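Enterotoxin SEN variant (Staphylococcus aureus, PDB 6KRY) probably acts as a secreted superantigen toxin, like related staphylococcal enterotoxins that bridge MHC class II molecules and T-cell receptors. Local coordinates at residues D6-S11 / L192-G197; S56-S61 / G85-N90; I121-F126 / I220-Y225. One frame throughout, in Å; residues are numbered along the deposited sequence.

How the contacts relate
The three contacts sample both domains of the enterotoxin fold. Contact 2 lies in the OB-fold domain, whereas contact 3 joins two neighbouring inner strands of the beta-grasp sheet; their centres are about 30 Å apart, on opposite sides of the chain's centre. Contact 1, with its centre about 17 Å from that of contact 3, lays the N-terminal segment against a loop of the beta-grasp domain. It touches contact 3 through Leu192 against Leu224 and Leu7 against Tyr225. Both segments of contact 2 fall between the two of contact 1, while the segments of contacts 1 and 3 alternate along the chain. The start of the chain thus packs beside its last strand, ahead of helix 15-26.

Contact 1: residues D6-S11 / L192-G197; sequences DLKKKS and LYNIKG
Lys10 lays the aliphatic part of its side chain over one face of the Tyr193 ring, and this is the tight part of the contact. CB of Lys10 stands 3.8 Å from the centroid of the Tyr193 ring, only 17° off the ring normal, a CH-pi contact shifted toward the CE1 rim. With CG anti to the backbone N (chi1 -178°) and every later torsion extended, the lysine runs on past the phenol: its CG is 3.7 Å from Tyr193 CE1 and its CD 3.9 Å from Tyr193 OH. The two polar ends then find separate partners that converge on one loop. Tyr193 OH bonds to the carbonyl of Ile163, and the Lys10 ammonium is gripped by the carbonyls of Ile163, Asn165 and Thr168, so both ends of this buried pair are satisfied.

Toward solvent the fit is looser. The exposed Lys8 directs its CB at the backbone, 3.7 Å from Tyr193 O, and its CG reaches 3.9 Å from Asn194 CB. A bend at chi2 (-74°) then carries the chain slantwise across the asparagine, with Lys8 CE 4.0 Å from Asn194 OD1. No direct hydrogen bond joins the two segments. Instead one water donates to both Lys9 O and Tyr193 O, at 3.0 Å from each, and bridges the two backbones.

Both segments are tied to the beta-grasp sheet. Asp191, at the end of strand 188-191, accepts from the backbone N of Lys8 and of Tyr193 through its two carboxylate oxygens, and Leu7 packs on strands 173-180 and 188-191. Leu192 and Ile195 rest on Arg154 of helix 146-161, while Lys17 of helix 15-26 reaches the carbonyls of Ile195 and Gly197.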
ATOM      1  N   ASP A   6      18.495  10.446   8.888  1.00 18.14           N
ATOM      2  CA  ASP A   6      17.902  10.456   7.570  1.00 20.99           C
ATOM      3  C   ASP A   6      16.387  10.205   7.639  1.00 21.20           C
ATOM      4  O   ASP A   6      15.686  10.290   6.609  1.00 25.54           O
ATOM      5  CB  ASP A   6      18.489   9.341   6.697  1.00 26.05           C
ATOM      6  CG  ASP A   6      19.907   9.623   6.251  1.00 30.90           C
ATOM      7  OD1 ASP A   6      20.277  10.815   6.222  1.00 32.54           O
ATOM      8  OD2 ASP A   6      20.622   8.646   5.940  1.00 37.34           O
ATOM      9  N   LEU A   7      15.862   9.826   8.807  1.00 17.05           N
ATOM     10  CA  LEU A   7      14.437   9.519   8.923  1.00 17.06           C
ATOM     11  C   LEU A   7      13.695  10.744   9.439  1.00 18.17           C
ATOM     12  O   LEU A   7      14.226  11.475  10.266  1.00 15.32           O
ATOM     13  CB  LEU A   7      14.240   8.352   9.878  1.00 16.29           C
ATOM     14  CG  LEU A   7      14.849   7.031   9.427  1.00 15.74           C
ATOM     15  CD1 LEU A   7      14.677   6.035  10.545  1.00 16.61           C
ATOM     16  CD2 LEU A   7      14.199   6.539   8.131  1.00 17.48           C
ATOM     17  N   LYS A   8      12.481  10.955   8.941  1.00 17.19           N
ATOM     18  CA  LYS A   8      11.647  12.083   9.370  1.00 18.44           C
ATOM     19  C   LYS A   8      11.039  11.770  10.745  1.00 16.59           C
ATOM     20  O   LYS A   8      10.905  10.609  11.152  1.00 14.94           O
ATOM     21  CB  LYS A   8      10.521  12.340   8.365  1.00 21.40           C
ATOM     22  CG  LYS A   8      10.948  12.546   6.923  1.00 27.47           C
ATOM     23  CD  LYS A   8      11.587  13.877   6.663  1.00 31.54           C
ATOM     24  CE  LYS A   8      12.056  14.014   5.227  1.00 36.84           C
ATOM     25  NZ  LYS A   8      13.318  13.263   4.992  1.00 40.10           N
ATOM     26  N   LYS A   9      10.638  12.827  11.436  1.00 16.66           N
ATOM     27  CA  LYS A   9      10.164  12.748  12.791  1.00 18.76           C
ATOM     28  C   LYS A   9       8.627  12.812  12.822  1.00 18.46           C
ATOM     29  O   LYS A   9       8.048  13.654  12.165  1.00 18.26           O
ATOM     30  CB  LYS A   9      10.752  13.929  13.566  1.00 23.30           C
ATOM     31  CG  LYS A   9      11.241  13.589  14.954  1.00 31.09           C
ATOM     32  CD  LYS A   9      12.096  14.664  15.584  1.00 36.13           C
ATOM     33  CE  LYS A   9      11.557  15.125  16.926  1.00 44.04           C
ATOM     34  NZ  LYS A   9      10.957  14.027  17.740  1.00 45.21           N
ATOM     35  N   LYS A  10       7.981  11.951  13.620  1.00 16.34           N
ATOM     36  CA  LYS A  10       6.534  12.019  13.789  1.00 17.25           C
ATOM     37  C   LYS A  10       6.061  13.414  14.259  1.00 18.18           C
ATOM     38  O   LYS A  10       5.021  13.894  13.807  1.00 17.61           O
ATOM     39  CB  LYS A  10       6.057  10.982  14.808  1.00 17.29           C
ATOM     40  CG  LYS A  10       4.556  10.966  15.005  1.00 15.64           C
ATOM     41  CD  LYS A  10       4.115   9.954  16.010  1.00 16.49           C
ATOM     42  CE  LYS A  10       2.619   9.880  16.128  1.00 16.19           C
ATOM     43  NZ  LYS A  10       2.225   8.777  17.009  1.00 16.19           N
ATOM     44  N   SER A  11       6.793  14.040  15.182  1.00 19.89           N
ATOM     45  CA  SER A  11       6.382  15.323  15.775  1.00 22.10           C
ATOM     46  C   SER A  11       6.418  16.466  14.755  1.00 22.91           C
ATOM     47  O   SER A  11       5.891  17.513  15.025  1.00 24.34           O
ATOM     48  CB  SER A  11       7.205  15.653  16.960  1.00 22.69           C
ATOM     49  OG  SER A  11       8.559  15.792  16.584  1.00 23.19           O
ATOM     50  N   LEU A 192       8.445   5.542   7.432  1.00 12.26           N
ATOM     51  CA  LEU A 192       7.073   5.549   7.901  1.00 12.65           C
ATOM     52  C   LEU A 192       6.507   6.959   8.072  1.00 11.94           C
ATOM     53  O   LEU A 192       5.289   7.123   7.961  1.00 10.40           O
ATOM     54  CB  LEU A 192       6.960   4.780   9.225  1.00 14.73           C
ATOM     55  CG  LEU A 192       7.241   3.277   9.160  1.00 15.95           C
ATOM     56  CD1 LEU A 192       7.201   2.685  10.555  1.00 17.48           C
ATOM     57  CD2 LEU A 192       6.260   2.567   8.235  1.00 17.35           C
ATOM     58  N   TYR A 193       7.355   7.951   8.381  1.00 11.21           N
ATOM     59  CA  TYR A 193       6.877   9.289   8.676  1.00 12.06           C
ATOM     60  C   TYR A 193       7.167  10.234   7.516  1.00 14.41           C
ATOM     61  O   TYR A 193       7.043  11.433   7.674  1.00 15.32           O
ATOM     62  CB  TYR A 193       7.479   9.740  10.005  1.00 11.97           C
ATOM     63  CG  TYR A 193       6.934   8.945  11.161  1.00 11.98           C
ATOM     64  CD1 TYR A 193       5.596   8.994  11.494  1.00 11.51           C
ATOM     65  CD2 TYR A 193       7.753   8.117  11.907  1.00 12.37           C
ATOM     66  CE1 TYR A 193       5.087   8.259  12.558  1.00 12.08           C
ATOM     67  CE2 TYR A 193       7.253   7.352  12.954  1.00 12.60           C
ATOM     68  CZ  TYR A 193       5.921   7.431  13.286  1.00 11.79           C
ATOM     69  OH  TYR A 193       5.479   6.692  14.326  1.00 12.27           O
ATOM     70  N   ASN A 194       7.614   9.695   6.382  1.00 14.72           N
ATOM     71  CA  ASN A 194       7.882  10.474   5.186  1.00 18.12           C
ATOM     72  C   ASN A 194       6.707  10.275   4.220  1.00 20.94           C
ATOM     73  O   ASN A 194       6.832   9.582   3.229  1.00 23.42           O
ATOM     74  CB  ASN A 194       9.176  10.069   4.492  1.00 20.56           C
ATOM     75  CG  ASN A 194       9.509  10.934   3.291  1.00 26.82           C
ATOM     76  OD1 ASN A 194       9.144  12.095   3.229  1.00 26.92           O
ATOM     77  ND2 ASN A 194      10.137  10.349   2.284  1.00 31.27           N
ATOM     78  N   ILE A 195       5.600  10.950   4.511  1.00 21.66           N
ATOM     79  CA  ILE A 195       4.367  10.890   3.737  1.00 21.36           C
ATOM     80  C   ILE A 195       4.158  12.227   3.019  1.00 19.52           C
ATOM     81  O   ILE A 195       4.291  13.287   3.593  1.00 18.30           O
ATOM     82  CB  ILE A 195       3.173  10.578   4.647  1.00 25.70           C
ATOM     83  CG1 ILE A 195       3.451   9.391   5.568  1.00 27.84           C
ATOM     84  CG2 ILE A 195       1.930  10.345   3.806  1.00 25.37           C
ATOM     85  CD1 ILE A 195       3.501   8.090   4.838  1.00 28.63           C
ATOM     86  N   LYS A 196       3.819  12.161   1.739  1.00 19.72           N
ATOM     87  CA  LYS A 196       3.667  13.394   0.946  1.00 22.37           C
ATOM     88  C   LYS A 196       2.232  13.912   1.078  1.00 19.22           C
ATOM     89  O   LYS A 196       1.265  13.132   1.055  1.00 17.86           O
ATOM     90  CB  LYS A 196       4.069  13.141  -0.508  1.00 26.15           C
ATOM     91  CG  LYS A 196       5.361  12.345  -0.668  1.00 33.18           C
ATOM     92  CD  LYS A 196       6.570  12.774   0.208  1.00 42.54           C
ATOM     93  CE  LYS A 196       7.745  13.303  -0.596  1.00 46.45           C
ATOM     94  NZ  LYS A 196       7.444  14.661  -1.118  1.00 53.10           N
ATOM     95  N   GLY A 197       2.110  15.235   1.265  1.00 16.67           N
ATOM     96  CA  GLY A 197       0.859  15.995   1.168  1.00 17.63           C
ATOM     97  C   GLY A 197      -0.072  15.819   2.355  1.00 18.18           C
ATOM     98  O   GLY A 197       0.343  15.382   3.398  1.00 18.44           O
TER
HETATM   99  O   HOH W   1       7.838  13.862   9.197  1.00 28.21           O

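Contact 2: residues S56-S61 / G85-N90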
ATOM      1  N   SER A  56     -18.836   0.542  -0.413  1.00 25.20           N
ATOM      2  CA  SER A  56     -19.987   0.966   0.339  1.00 28.68           C
ATOM      3  C   SER A  56     -19.727   2.287   1.076  1.00 26.90           C
ATOM      4  O   SER A  56     -20.551   3.212   1.073  1.00 29.01           O
ATOM      5  CB  SER A  56     -20.393  -0.116   1.293  1.00 31.89           C
ATOM      6  OG  SER A  56     -21.767   0.054   1.618  1.00 39.72           O
ATOM      7  N   VAL A  57     -18.572   2.398   1.712  1.00 28.82           N
ATOM      8  CA  VAL A  57     -18.349   3.536   2.598  1.00 29.68           C
ATOM      9  C   VAL A  57     -18.260   4.843   1.803  1.00 29.22           C
ATOM     10  O   VAL A  57     -18.520   5.890   2.375  1.00 29.20           O
ATOM     11  CB  VAL A  57     -17.128   3.326   3.502  1.00 33.85           C
ATOM     12  CG1 VAL A  57     -17.391   2.188   4.489  1.00 35.92           C
ATOM     13  CG2 VAL A  57     -15.857   3.085   2.704  1.00 32.64           C
ATOM     14  N   LEU A  58     -17.896   4.811   0.512  1.00 26.16           N
ATOM     15  CA  LEU A  58     -17.808   6.058  -0.289  1.00 25.26           C
ATOM     16  C   LEU A  58     -18.972   6.132  -1.285  1.00 23.27           C
ATOM     17  O   LEU A  58     -19.089   7.092  -1.998  1.00 21.04           O
ATOM     18  CB  LEU A  58     -16.458   6.130  -1.023  1.00 27.08           C
ATOM     19  CG  LEU A  58     -15.200   6.391  -0.171  1.00 27.23           C
ATOM     20  CD1 LEU A  58     -14.002   6.707  -1.052  1.00 28.61           C
ATOM     21  CD2 LEU A  58     -15.400   7.528   0.826  1.00 30.35           C
ATOM     22  N   LYS A  59     -19.793   5.083  -1.337  1.00 24.74           N
ATOM     23  CA  LYS A  59     -20.945   4.962  -2.258  1.00 25.67           C
ATOM     24  C   LYS A  59     -20.467   5.069  -3.705  1.00 24.55           C
ATOM     25  O   LYS A  59     -21.110   5.737  -4.493  1.00 24.26           O
ATOM     26  CB  LYS A  59     -21.998   6.052  -2.001  1.00 29.73           C
ATOM     27  CG  LYS A  59     -22.678   6.012  -0.640  1.00 32.22           C
ATOM     28  CD  LYS A  59     -23.493   7.272  -0.364  1.00 38.72           C
ATOM     29  CE  LYS A  59     -24.043   7.343   1.044  1.00 42.82           C
ATOM     30  NZ  LYS A  59     -24.646   6.043   1.436  1.00 45.47           N
ATOM     31  N   THR A  60     -19.350   4.405  -4.046  1.00 21.62           N
ATOM     32  CA  THR A  60     -18.822   4.407  -5.420  1.00 19.70           C
ATOM     33  C   THR A  60     -18.956   2.996  -6.001  1.00 18.59           C
ATOM     34  O   THR A  60     -19.019   2.028  -5.269  1.00 20.56           O
ATOM     35  CB  THR A  60     -17.374   4.912  -5.484  1.00 19.70           C
ATOM     36  OG1 THR A  60     -16.629   4.056  -4.619  1.00 19.26           O
ATOM     37  CG2 THR A  60     -17.230   6.371  -5.104  1.00 19.46           C
ATOM     38  N   SER A  61     -18.999   2.925  -7.336  1.00 19.87           N
ATOM     39  CA  SER A  61     -19.223   1.703  -8.127  1.00 20.89           C
ATOM     40  C   SER A  61     -18.111   1.448  -9.135  1.00 18.22           C
ATOM     41  O   SER A  61     -18.138   0.396  -9.779  1.00 19.60           O
ATOM     42  CB  SER A  61     -20.510   1.796  -8.904  1.00 24.14           C
ATOM     43  OG  SER A  61     -21.594   1.899  -8.020  1.00 34.58           O
ATOM     44  N   GLY A  85      -4.936  -2.355  -2.548  1.00 11.87           N
ATOM     45  CA  GLY A  85      -4.284  -1.195  -1.974  1.00 13.49           C
ATOM     46  C   GLY A  85      -5.228  -0.253  -1.261  1.00 13.66           C
ATOM     47  O   GLY A  85      -6.395  -0.585  -0.984  1.00 13.69           O
ATOM     48  N   LEU A  86      -4.710   0.948  -0.983  1.00 12.77           N
ATOM     49  CA  LEU A  86      -5.470   1.978  -0.279  1.00 12.39           C
ATOM     50  C   LEU A  86      -6.066   2.977  -1.277  1.00 12.74           C
ATOM     51  O   LEU A  86      -5.344   3.632  -2.045  1.00 13.31           O
ATOM     52  CB  LEU A  86      -4.507   2.678   0.688  1.00 12.35           C
ATOM     53  CG  LEU A  86      -3.940   1.775   1.789  1.00 12.87           C
ATOM     54  CD1 LEU A  86      -2.894   2.520   2.611  1.00 13.01           C
ATOM     55  CD2 LEU A  86      -5.040   1.233   2.700  1.00 12.66           C
ATOM     56  N   TYR A  87      -7.393   3.124  -1.237  1.00 12.53           N
ATOM     57  CA  TYR A  87      -8.091   3.977  -2.188  1.00 12.25           C
ATOM     58  C   TYR A  87      -8.473   5.308  -1.540  1.00 13.72           C
ATOM     59  O   TYR A  87      -8.422   5.501  -0.312  1.00 14.04           O
ATOM     60  CB  TYR A  87      -9.331   3.263  -2.748  1.00 12.26           C
ATOM     61  CG  TYR A  87     -10.372   2.968  -1.710  1.00 13.73           C
ATOM     62  CD1 TYR A  87     -11.308   3.925  -1.354  1.00 14.63           C
ATOM     63  CD2 TYR A  87     -10.374   1.779  -1.018  1.00 14.66           C
ATOM     64  CE1 TYR A  87     -12.201   3.711  -0.319  1.00 16.55           C
ATOM     65  CE2 TYR A  87     -11.287   1.528  -0.008  1.00 16.11           C
ATOM     66  CZ  TYR A  87     -12.212   2.493   0.334  1.00 16.89           C
ATOM     67  OH  TYR A  87     -13.111   2.285   1.343  1.00 19.81           O
ATOM     68  N   TYR A  88      -8.862   6.243  -2.418  1.00 14.11           N
ATOM     69  CA  TYR A  88      -9.327   7.536  -2.025  1.00 15.83           C
ATOM     70  C   TYR A  88     -10.505   7.945  -2.906  1.00 17.04           C
ATOM     71  O   TYR A  88     -10.637   7.520  -4.051  1.00 14.07           O
ATOM     72  CB  TYR A  88      -8.170   8.533  -2.081  1.00 16.71           C
ATOM     73  CG  TYR A  88      -7.705   8.905  -3.467  1.00 18.16           C
ATOM     74  CD1 TYR A  88      -8.305   9.955  -4.116  1.00 19.98           C
ATOM     75  CD2 TYR A  88      -6.601   8.317  -4.065  1.00 20.22           C
ATOM     76  CE1 TYR A  88      -7.897  10.361  -5.370  1.00 21.52           C
ATOM     77  CE2 TYR A  88      -6.178   8.712  -5.337  1.00 20.82           C
ATOM     78  CZ  TYR A  88      -6.828   9.745  -5.982  1.00 22.30           C
ATOM     79  OH  TYR A  88      -6.533  10.203  -7.226  1.00 26.40           O
ATOM     80  N   GLY A  89     -11.378   8.775  -2.332  1.00 19.58           N
ATOM     81  CA  GLY A  89     -12.567   9.269  -3.018  1.00 22.01           C
ATOM     82  C   GLY A  89     -12.460  10.747  -3.379  1.00 27.74           C
ATOM     83  O   GLY A  89     -12.951  11.146  -4.443  1.00 27.84           O
ATOM     84  N   ASN A  90     -11.829  11.547  -2.500  1.00 30.16           N
ATOM     85  CA  ASN A  90     -11.668  13.008  -2.625  1.00 29.63           C
ATOM     86  C   ASN A  90     -10.609  13.324  -3.681  1.00 28.83           C
ATOM     87  O   ASN A  90      -9.501  12.842  -3.565  1.00 29.89           O
ATOM     88  CB  ASN A  90     -11.293  13.588  -1.250  1.00 34.16           C
ATOM     89  CG  ASN A  90     -10.791  15.024  -1.224  1.00 36.80           C
ATOM     90  OD1 ASN A  90     -11.316  15.876  -1.938  1.00 43.72           O
ATOM     91  ND2 ASN A  90      -9.836  15.336  -0.346  1.00 32.46           N
TER
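Leu58 and Val57 both meet Tyr87 at the edge of its ring, and no hydrogen bond crosses between residues 56-61 and 85-90. The apolar contact belongs to Leu58, whose CD1 methyl lies in the plane of the ring, 3.6 Å from Tyr87 CE1, as the leucine and the tyrosine run past one another head to tail. Val57 arrives at about a right angle and abuts the hydroxyl oxygen in a van der Waals contact, its CG2 methyl 3.2 Å from Tyr87 OH. Tyr87 is turned this way by a chi1 of 64°, which places CG between its backbone N and carbonyl carbon. Its ring also meets that of Trp30, with planes at about 45°.

A second apolar contact is made with the backbone. The same Leu58 methyl sits 3.5 Å from Gly89 CA, directly against the alpha carbon on the side where a CB would otherwise point.

Polar interactions serve the partners separately. Tyr87 OH is hydrogen-bonded to the carbonyl of Thr29, which fixes the outer end of the ring, and its backbone O accepts from the hydroxyl of Tyr24 on helix 15-26. Within residues 56-61, Lys59 N donates to Ser56 O at 3.1 Å.

That bond closes a type I turn with Val57 and Leu58 at its corners, and these are the residues that pack against strand 86-88 of the OB-fold domain. Lys59 follows with a positive phi of 58° and, with Thr60, faces Ile55: a type I turn plus G1 beta bulge, here the hairpin connection between strands 47-55 and 60-66.

Contact 3: residues I121-F126 / I220-Y225; sequences IGVNVF and IDVFLY
Phe126 and Phe223 stand side by side on one face of the beta-grasp sheet, their rings nearly parallel (11°) but offset so far, with centroids 5.3 Å from each other, that little of one ring lies over the other. The closest atoms are Phe126 CD1 and Phe223 CE1, at 3.5 Å, while the carbonyl O of Val222 lies at the edge of the Phe126 ring. A shared first torsion, CG anti to the carbonyl carbon, keeps both rings pointing the same way. Further along this face Asn124 and Asp221 lie side by side, amide and carboxylate planes 28° apart, with Asp221 OD1 3.5 Å from Asn124 CB.

The other face carries Val123, Val125, Ile220 and Val222, a buried aliphatic layer in which Val123 CG1 meets Val222 CG2 at 3.8 Å. Helix 146-161 packs on it, with Val153 against Ile220 and Leu157 against Val222.

Strands 114-127 and 218-225 are the parallel neighbours of the mixed sheet, flanked by the antiparallel strands 130-139 and 173-180. Five backbone hydrogen bonds stitch them in register, running from Ile220 N to Gly122 O (3.0 Å) up to the last, in which Leu224 N donates to Phe126 O at 2.9 Å.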
ATOM      1  N   ILE A 121       5.072 -14.470   4.910  1.00 13.51           N
ATOM      2  CA  ILE A 121       6.231 -13.569   4.893  1.00 13.72           C
ATOM      3  C   ILE A 121       6.500 -13.082   6.318  1.00 13.39           C
ATOM      4  O   ILE A 121       5.583 -12.573   6.991  1.00 13.33           O
ATOM      5  CB  ILE A 121       5.968 -12.404   3.927  1.00 14.07           C
ATOM      6  CG1 ILE A 121       5.845 -12.931   2.496  1.00 15.29           C
ATOM      7  CG2 ILE A 121       7.049 -11.351   4.084  1.00 14.48           C
ATOM      8  CD1 ILE A 121       5.492 -11.876   1.466  1.00 16.82           C
ATOM      9  N   GLY A 122       7.742 -13.290   6.770  1.00 12.67           N
ATOM     10  CA  GLY A 122       8.168 -12.938   8.145  1.00 12.83           C
ATOM     11  C   GLY A 122       8.465 -11.450   8.232  1.00 12.47           C
ATOM     12  O   GLY A 122       9.032 -10.888   7.308  1.00 11.81           O
ATOM     13  N   VAL A 123       8.032 -10.839   9.333  1.00 11.85           N
ATOM     14  CA  VAL A 123       8.314  -9.449   9.672  1.00 12.15           C
ATOM     15  C   VAL A 123       8.995  -9.419  11.044  1.00 13.03           C
ATOM     16  O   VAL A 123       8.383  -9.738  12.046  1.00 12.39           O
ATOM     17  CB  VAL A 123       7.014  -8.611   9.694  1.00 12.33           C
ATOM     18  CG1 VAL A 123       7.322  -7.140   9.920  1.00 12.07           C
ATOM     19  CG2 VAL A 123       6.142  -8.817   8.459  1.00 12.20           C
ATOM     20  N   ASN A 124      10.261  -9.028  11.071  1.00 13.96           N
ATOM     21  CA  ASN A 124      10.982  -8.799  12.323  1.00 15.80           C
ATOM     22  C   ASN A 124      10.834  -7.331  12.724  1.00 15.04           C
ATOM     23  O   ASN A 124      10.757  -6.444  11.854  1.00 14.85           O
ATOM     24  CB  ASN A 124      12.452  -9.163  12.182  1.00 18.65           C
ATOM     25  CG  ASN A 124      12.632 -10.657  12.085  1.00 21.53           C
ATOM     26  OD1 ASN A 124      13.122 -11.141  11.076  1.00 29.77           O
ATOM     27  ND2 ASN A 124      12.250 -11.368  13.135  1.00 25.91           N
ATOM     28  N   VAL A 125      10.648  -7.094  14.017  1.00 14.07           N
ATOM     29  CA  VAL A 125      10.446  -5.750  14.501  1.00 15.00           C
ATOM     30  C   VAL A 125      11.491  -5.462  15.592  1.00 14.53           C
ATOM     31  O   VAL A 125      11.663  -6.256  16.553  1.00 15.65           O
ATOM     32  CB  VAL A 125       9.012  -5.551  15.028  1.00 15.56           C
ATOM     33  CG1 VAL A 125       8.801  -4.133  15.527  1.00 16.05           C
ATOM     34  CG2 VAL A 125       7.952  -5.867  13.992  1.00 16.31           C
ATOM     35  N   PHE A 126      12.144  -4.304  15.466  1.00 14.72           N
ATOM     36  CA  PHE A 126      13.104  -3.793  16.415  1.00 16.03           C
ATOM     37  C   PHE A 126      12.617  -2.429  16.930  1.00 17.59           C
ATOM     38  O   PHE A 126      12.104  -1.617  16.164  1.00 17.08           O
ATOM     39  CB  PHE A 126      14.478  -3.662  15.776  1.00 19.09           C
ATOM     40  CG  PHE A 126      15.025  -4.977  15.277  1.00 23.51           C
ATOM     41  CD1 PHE A 126      14.758  -5.415  13.989  1.00 25.38           C
ATOM     42  CD2 PHE A 126      15.768  -5.793  16.119  1.00 26.78           C
ATOM     43  CE1 PHE A 126      15.245  -6.639  13.544  1.00 28.07           C
ATOM     44  CE2 PHE A 126      16.279  -7.002  15.662  1.00 28.87           C
ATOM     45  CZ  PHE A 126      16.018  -7.418  14.375  1.00 27.75           C
ATOM     46  N   ILE A 220      10.708  -8.934   5.728  1.00 12.81           N
ATOM     47  CA  ILE A 220      10.597  -7.504   6.081  1.00 12.25           C
ATOM     48  C   ILE A 220      11.208  -7.290   7.454  1.00 12.79           C
ATOM     49  O   ILE A 220      11.010  -8.110   8.345  1.00 13.74           O
ATOM     50  CB  ILE A 220       9.128  -7.098   6.028  1.00 12.41           C
ATOM     51  CG1 ILE A 220       8.606  -7.327   4.608  1.00 12.86           C
ATOM     52  CG2 ILE A 220       8.923  -5.652   6.472  1.00 13.15           C
ATOM     53  CD1 ILE A 220       7.105  -7.200   4.510  1.00 14.78           C
ATOM     54  N   ASP A 221      11.945  -6.185   7.607  1.00 12.64           N
ATOM     55  CA  ASP A 221      12.400  -5.765   8.916  1.00 14.12           C
ATOM     56  C   ASP A 221      11.876  -4.351   9.177  1.00 13.30           C
ATOM     57  O   ASP A 221      12.040  -3.466   8.345  1.00 12.31           O
ATOM     58  CB  ASP A 221      13.916  -5.799   9.034  1.00 16.14           C
ATOM     59  CG  ASP A 221      14.549  -7.140   8.712  1.00 21.70           C
ATOM     60  OD1 ASP A 221      14.054  -8.151   9.222  1.00 23.89           O
ATOM     61  OD2 ASP A 221      15.516  -7.143   7.914  1.00 26.58           O
ATOM     62  N   VAL A 222      11.295  -4.148  10.363  1.00 12.59           N
ATOM     63  CA  VAL A 222      10.790  -2.859  10.797  1.00 11.82           C
ATOM     64  C   VAL A 222      11.701  -2.332  11.925  1.00 12.24           C
ATOM     65  O   VAL A 222      11.975  -3.079  12.906  1.00 11.51           O
ATOM     66  CB  VAL A 222       9.334  -3.000  11.287  1.00 12.16           C
ATOM     67  CG1 VAL A 222       8.809  -1.710  11.895  1.00 11.66           C
ATOM     68  CG2 VAL A 222       8.410  -3.474  10.164  1.00 12.40           C
ATOM     69  N   PHE A 223      12.123  -1.066  11.812  1.00 11.36           N
ATOM     70  CA  PHE A 223      12.951  -0.403  12.826  1.00 13.19           C
ATOM     71  C   PHE A 223      12.157   0.782  13.349  1.00 12.72           C
ATOM     72  O   PHE A 223      11.770   1.643  12.580  1.00 13.24           O
ATOM     73  CB  PHE A 223      14.312  -0.006  12.242  1.00 14.15           C
ATOM     74  CG  PHE A 223      15.142  -1.170  11.773  1.00 16.42           C
ATOM     75  CD1 PHE A 223      15.902  -1.907  12.667  1.00 18.55           C
ATOM     76  CD2 PHE A 223      15.107  -1.580  10.448  1.00 17.16           C
ATOM     77  CE1 PHE A 223      16.633  -3.006  12.242  1.00 19.44           C
ATOM     78  CE2 PHE A 223      15.843  -2.675  10.022  1.00 18.22           C
ATOM     79  CZ  PHE A 223      16.603  -3.377  10.919  1.00 20.25           C
ATOM     80  N   LEU A 224      11.910   0.797  14.654  1.00 12.38           N
ATOM     81  CA  LEU A 224      11.204   1.853  15.308  1.00 13.56           C
ATOM     82  C   LEU A 224      12.134   2.509  16.338  1.00 13.03           C
ATOM     83  O   LEU A 224      12.982   1.839  16.908  1.00 11.88           O
ATOM     84  CB  LEU A 224       9.970   1.292  16.018  1.00 14.07           C
ATOM     85  CG  LEU A 224       9.010   0.489  15.122  1.00 13.96           C
ATOM     86  CD1 LEU A 224       7.857  -0.041  15.958  1.00 14.57           C
ATOM     87  CD2 LEU A 224       8.490   1.340  13.982  1.00 15.01           C
ATOM     88  N   TYR A 225      11.924   3.798  16.583  1.00 13.90           N
ATOM     89  CA  TYR A 225      12.799   4.564  17.487  1.00 16.51           C
ATOM     90  C   TYR A 225      11.946   5.533  18.315  1.00 20.50           C
ATOM     91  O   TYR A 225      11.071   6.220  17.773  1.00 16.91           O
ATOM     92  CB  TYR A 225      13.860   5.341  16.715  1.00 17.69           C
ATOM     93  CG  TYR A 225      14.713   4.477  15.829  1.00 18.82           C
ATOM     94  CD1 TYR A 225      15.771   3.750  16.350  1.00 19.84           C
ATOM     95  CD2 TYR A 225      14.435   4.357  14.473  1.00 17.70           C
ATOM     96  CE1 TYR A 225      16.542   2.932  15.541  1.00 20.32           C
ATOM     97  CE2 TYR A 225      15.189   3.531  13.659  1.00 18.86           C
ATOM     98  CZ  TYR A 225      16.246   2.824  14.193  1.00 20.10           C
ATOM     99  OH  TYR A 225      17.002   2.040  13.363  1.00 22.02           O
TER
HETATM  100  O   HOH W   2      12.233 -10.793   8.796  1.00 38.59           O